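Local coordinates for B12-binding domain-containing protein (Kitasatospora setae, PDB 6WTE) that binds cobalamin and a [4Fe-4S] cluster and, as the radical S-adenosylmethionine methylase TsrM, probably transfers methyl groups by a non-radical route, at residues A[18-21]-A[22-26]; A[27-31]-A[32-36]. All blocks are in the same frame, centred on the assembly; numbering follows the deposited sequence.

Contact 1 (A[18-21]-A[22-26]); sequences APYA and LDVLT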
loop_
_atom_site.group_PDB
_atom_site.type_symbol
_atom_site.label_atom_id
_atom_site.label_comp_id
_atom_site.label_asym_id
_atom_site.label_seq_id
_atom_site.Cartn_x
_atom_site.Cartn_y
_atom_site.Cartn_z
ATOM N N ALA A 18 -9.942 1.478 -6.586
ATOM C CA ALA A 18 -10.112 2.888 -6.912
ATOM C C ALA A 18 -8.885 3.684 -6.470
ATOM O O ALA A 18 -8.364 3.466 -5.369
ATOM C CB ALA A 18 -11.366 3.454 -6.244
ATOM N N PRO A 19 -8.378 4.590 -7.312
ATOM C CA PRO A 19 -7.236 5.458 -6.931
ATOM C C PRO A 19 -7.666 6.583 -5.994
ATOM O O PRO A 19 -7.831 7.748 -6.370
ATOM C CB PRO A 19 -6.752 5.986 -8.283
ATOM C CG PRO A 19 -7.990 6.008 -9.119
ATOM C CD PRO A 19 -8.784 4.791 -8.713
ATOM N N TYR A 20 -7.841 6.203 -4.728
ATOM C CA TYR A 20 -8.320 7.111 -3.693
ATOM C C TYR A 20 -7.492 8.389 -3.644
ATOM O O TYR A 20 -8.028 9.482 -3.416
ATOM C CB TYR A 20 -8.269 6.358 -2.360
ATOM C CG TYR A 20 -8.907 7.000 -1.154
ATOM C CD1 TYR A 20 -9.723 8.124 -1.254
ATOM C CD2 TYR A 20 -8.692 6.453 0.108
ATOM C CE1 TYR A 20 -10.300 8.682 -0.120
ATOM C CE2 TYR A 20 -9.267 7.000 1.236
ATOM C CZ TYR A 20 -10.070 8.111 1.120
ATOM O OH TYR A 20 -10.633 8.647 2.262
ATOM N N ALA A 21 -6.180 8.267 -3.882
ATOM C CA ALA A 21 -5.298 9.430 -3.901
ATOM C C ALA A 21 -5.858 10.545 -4.768
ATOM O O ALA A 21 -5.821 11.719 -4.386
ATOM C CB ALA A 21 -3.915 9.026 -4.414
ATOM N N LEU A 22 -6.400 10.195 -5.933
ATOM C CA LEU A 22 -6.859 11.227 -6.850
ATOM C C LEU A 22 -8.097 11.945 -6.318
ATOM O O LEU A 22 -8.283 13.138 -6.590
ATOM C CB LEU A 22 -7.107 10.619 -8.237
ATOM C CG LEU A 22 -5.889 9.989 -8.935
ATOM C CD1 LEU A 22 -6.170 9.727 -10.417
ATOM C CD2 LEU A 22 -4.634 10.862 -8.789
ATOM N N ASP A 23 -8.941 11.260 -5.535
ATOM C CA ASP A 23 -10.065 11.955 -4.915
ATOM C C ASP A 23 -9.579 12.953 -3.870
ATOM O O ASP A 23 -10.132 14.055 -3.752
ATOM C CB ASP A 23 -11.041 10.958 -4.283
ATOM C CG ASP A 23 -12.041 10.381 -5.281
ATOM O OD1 ASP A 23 -12.222 10.947 -6.386
ATOM O OD2 ASP A 23 -12.681 9.360 -4.943
ATOM N N VAL A 24 -8.557 12.579 -3.095
ATOM C CA VAL A 24 -7.975 13.505 -2.126
ATOM C C VAL A 24 -7.400 14.723 -2.841
ATOM O O VAL A 24 -7.642 15.871 -2.447
ATOM C CB VAL A 24 -6.894 12.799 -1.284
ATOM C CG1 VAL A 24 -6.327 13.760 -0.247
ATOM C CG2 VAL A 24 -7.452 11.548 -0.603
ATOM N N LEU A 25 -6.627 14.485 -3.902
ATOM C CA LEU A 25 -5.990 15.587 -4.621
ATOM C C LEU A 25 -7.018 16.452 -5.335
ATOM O O LEU A 25 -6.879 17.681 -5.372
ATOM C CB LEU A 25 -4.972 15.039 -5.619
ATOM C CG LEU A 25 -3.834 14.209 -5.044
ATOM C CD1 LEU A 25 -2.941 13.724 -6.189
ATOM C CD2 LEU A 25 -3.029 15.033 -4.048
ATOM N N THR A 26 -8.049 15.828 -5.914
ATOM C CA THR A 26 -9.086 16.591 -6.602
ATOM C C THR A 26 -9.783 17.543 -5.640
ATOM O O THR A 26 -9.981 18.720 -5.951
ATOM C CB THR A 26 -10.097 15.646 -7.256
ATOM O OG1 THR A 26 -9.458 14.898 -8.302
ATOM C CG2 THR A 26 -11.292 16.428 -7.821
#

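Contact 2 (A[27-31]-A[32-36]); sequences TALED and EGFEV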
loop_
_atom_site.group_PDB
_atom_site.type_symbol
_atom_site.label_atom_id
_atom_site.label_comp_id
_atom_site.label_asym_id
_atom_site.label_seq_id
_atom_site.Cartn_x
_atom_site.Cartn_y
_atom_site.Cartn_z
ATOM N N THR A 27 -10.137 17.054 -4.447
ATOM C CA THR A 27 -10.838 17.900 -3.482
ATOM C C THR A 27 -10.019 19.137 -3.140
ATOM O O THR A 27 -10.521 20.265 -3.189
ATOM C CB THR A 27 -11.155 17.104 -2.216
ATOM O OG1 THR A 27 -12.095 16.073 -2.532
ATOM C CG2 THR A 27 -11.748 18.009 -1.139
ATOM N N ALA A 28 -8.742 18.939 -2.803
ATOM C CA ALA A 28 -7.892 20.056 -2.410
ATOM C C ALA A 28 -7.718 21.043 -3.556
ATOM O O ALA A 28 -7.829 22.260 -3.369
ATOM C CB ALA A 28 -6.538 19.530 -1.941
ATOM N N LEU A 29 -7.440 20.534 -4.754
ATOM C CA LEU A 29 -7.224 21.421 -5.891
ATOM C C LEU A 29 -8.490 22.193 -6.238
ATOM O O LEU A 29 -8.438 23.403 -6.479
ATOM C CB LEU A 29 -6.736 20.614 -7.088
ATOM C CG LEU A 29 -5.272 20.185 -7.061
ATOM C CD1 LEU A 29 -5.049 19.171 -8.161
ATOM C CD2 LEU A 29 -4.365 21.399 -7.236
ATOM N N GLU A 30 -9.641 21.517 -6.243
ATOM C CA GLU A 30 -10.893 22.213 -6.531
ATOM C C GLU A 30 -11.200 23.266 -5.473
ATOM O O GLU A 30 -11.661 24.367 -5.800
ATOM C CB GLU A 30 -12.042 21.208 -6.637
ATOM C CG GLU A 30 -11.990 20.350 -7.891
ATOM C CD GLU A 30 -13.177 19.411 -8.005
ATOM O OE1 GLU A 30 -13.821 19.142 -6.972
ATOM O OE2 GLU A 30 -13.461 18.945 -9.129
ATOM N N ASP A 31 -10.948 22.951 -4.197
ATOM C CA ASP A 31 -11.205 23.913 -3.132
ATOM C C ASP A 31 -10.309 25.141 -3.239
ATOM O O ASP A 31 -10.678 26.206 -2.733
ATOM C CB ASP A 31 -11.034 23.253 -1.759
ATOM C CG ASP A 31 -12.161 22.285 -1.423
ATOM O OD1 ASP A 31 -13.110 22.152 -2.224
ATOM O OD2 ASP A 31 -12.100 21.657 -0.349
ATOM N N GLU A 32 -9.149 25.017 -3.879
ATOM C CA GLU A 32 -8.239 26.134 -4.098
ATOM C C GLU A 32 -8.466 26.829 -5.433
ATOM O O GLU A 32 -7.657 27.677 -5.825
ATOM C CB GLU A 32 -6.787 25.661 -4.004
ATOM C CG GLU A 32 -6.363 25.263 -2.599
ATOM C CD GLU A 32 -6.342 26.439 -1.640
ATOM O OE1 GLU A 32 -6.067 27.572 -2.088
ATOM O OE2 GLU A 32 -6.607 26.229 -0.438
ATOM N N GLY A 33 -9.539 26.489 -6.141
ATOM C CA GLY A 33 -9.918 27.210 -7.335
ATOM C C GLY A 33 -9.425 26.640 -8.644
ATOM O O GLY A 33 -9.550 27.315 -9.676
ATOM N N PHE A 34 -8.894 25.424 -8.650
ATOM C CA PHE A 34 -8.437 24.809 -9.885
ATOM C C PHE A 34 -9.517 23.916 -10.478
ATOM O O PHE A 34 -10.386 23.396 -9.771
ATOM C CB PHE A 34 -7.160 23.998 -9.649
ATOM C CG PHE A 34 -5.992 24.845 -9.253
ATOM C CD1 PHE A 34 -5.241 25.506 -10.215
ATOM C CD2 PHE A 34 -5.665 25.009 -7.920
ATOM C CE1 PHE A 34 -4.180 26.304 -9.850
ATOM C CE2 PHE A 34 -4.607 25.805 -7.546
ATOM C CZ PHE A 34 -3.860 26.453 -8.513
ATOM N N GLU A 35 -9.458 23.756 -11.796
ATOM C CA GLU A 35 -10.276 22.776 -12.488
ATOM C C GLU A 35 -9.470 21.487 -12.585
ATOM O O GLU A 35 -8.293 21.517 -12.952
ATOM C CB GLU A 35 -10.666 23.279 -13.878
ATOM C CG GLU A 35 -11.558 22.335 -14.659
ATOM C CD GLU A 35 -11.848 22.839 -16.060
ATOM O OE1 GLU A 35 -11.191 23.812 -16.487
ATOM O OE2 GLU A 35 -12.725 22.259 -16.735
ATOM N N VAL A 36 -10.090 20.363 -12.230
ATOM C CA VAL A 36 -9.401 19.081 -12.188
ATOM C C VAL A 36 -10.122 18.096 -13.091
ATOM O O VAL A 36 -11.346 17.944 -13.003
ATOM C CB VAL A 36 -9.319 18.517 -10.758
ATOM C CG1 VAL A 36 -8.500 17.247 -10.765
ATOM C CG2 VAL A 36 -8.727 19.548 -9.820
HETATM O O HOH W 1 -12.912 20.608 -11.356
HETATM O O HOH W 2 -12.165 24.966 -8.214
#

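Contact 1 (A[18-21]-A[22-26])
The Tyr20 ring meets the next helical turn at one edge, where CB of Asp23 lies near the ring plane, while CG2 of Val24 comes in obliquely to 4.1 Å from Tyr20 CE1. Placing Tyr20 CG anti to the backbone N (chi1 -171°) carries the ring outward from the helix, with CE1 beside the valine methyl and an edge beside Asp23 CB. Its hydroxyl bonds to Glu255 and to the backbone N of Leu222. On another side of the helix, CB of Pro19 packs against Leu22 CG at 4.1 Å, both side chains resting on strands 4-9 and 35-40.

Pro19 is the centre of an inverse gamma turn that leads into the first turn of helix 20-31. Its carbonyl O takes the N-H of Leu22 at 2.9 Å from above the carbonyl plane. Further on the bonds straighten: Val24 N reaches Tyr20 O at 3.2 Å, with an N-H...O angle of 162°, and Leu25 N reaches Ala21 O at 2.9 Å. Leu22 O receives two donors from opposite faces of its plane, Thr26 N at 2.8 Å and Thr26 OG1 at 2.7 Å, so the buried hydroxyl donates back to its own helix and Leu22 O is gripped twice.

OD2 of Asp23 forms a salt bridge with Arg199 and a hydrogen bond with Asn209, a pairing that would be expected to stabilise the carboxylate as an anion. The chemistry is thus divided round the helix: hydrocarbon of Pro19 and Leu22 against the sheet, Tyr20, Ala21, Val24 and Leu25 lining the cobalamin side, and the Tyr20 hydroxyl and Asp23 carboxylate tied to more distant parts of the chain.

Contact 2 (A[27-31]-A[32-36])
CG2 of Val36 nests against CB of Leu29 at 3.5 Å and also meets CG of Glu30, crossing each side chain at about a right angle. The valine places this methyl anti to its carbonyl carbon, with CG1 anti to the backbone N (chi1 -175°). Leu29 CD1 also lies near Val36 CG2, at 4.1 Å, while CD2 meets Phe34 CD2 at 3.9 Å, so the two leucine methyls serve different partners. The phenyl ring turns an edge to the helix end: Leu29 O is in the ring plane, 3.5 Å from Phe34 CD2. Glu30 is extended beyond CG, and its OE2 accepts from a water that in turn accepts from Val36 N, bridging side chain and strand; OE1 forms salt bridges with Arg198 and Arg200. Glu32 CG, anti to its carbonyl carbon, lies 3.4 Å from Ala28 O; beyond it the chain bends at chi2.

A Schellman motif closes the helix. Phe34 N donates to Leu29 O at 3.0 Å and Gly33 N to Glu30 O at 3.0 Å, Gly33 being the C-prime residue with positive phi (95°), where a side chain would collide with the preceding carbonyl. A second water donates to both Glu30 O and Phe34 O.

Around this turn, Leu29 packs on Val5 of strand 4-9 and Leu133 of helix 130-141, and Phe34 on Ala137 and Thr138 of that helix, with Arg3 in a cation-pi contact. Backbone bonds from Glu35 to Arg3 and Val5 set strand 35-40, an outermost strand of the mixed sheet, parallel to strand 4-9.

Contacts 1 and 2 follow one another along helix 20-31, the first at its start and the second at its end, with centres 12 Å apart. They meet directly where Thr26 OG1 packs against Val36 CG1 at 3.5 Å. Together they span the helix of the beta-alpha-beta unit formed by strand 4-9, helix 20-31 and strand 35-40 in the B12-binding region. The start is the cofactor end: the side chain of Ala21 comes within about 3 Å of the cobalamin, whereas that of Leu29 stays about 8 Å away. Cobalamin-binding Glu130 lies beside both, its side chain about 4 Å from those of Val24 and Ala28.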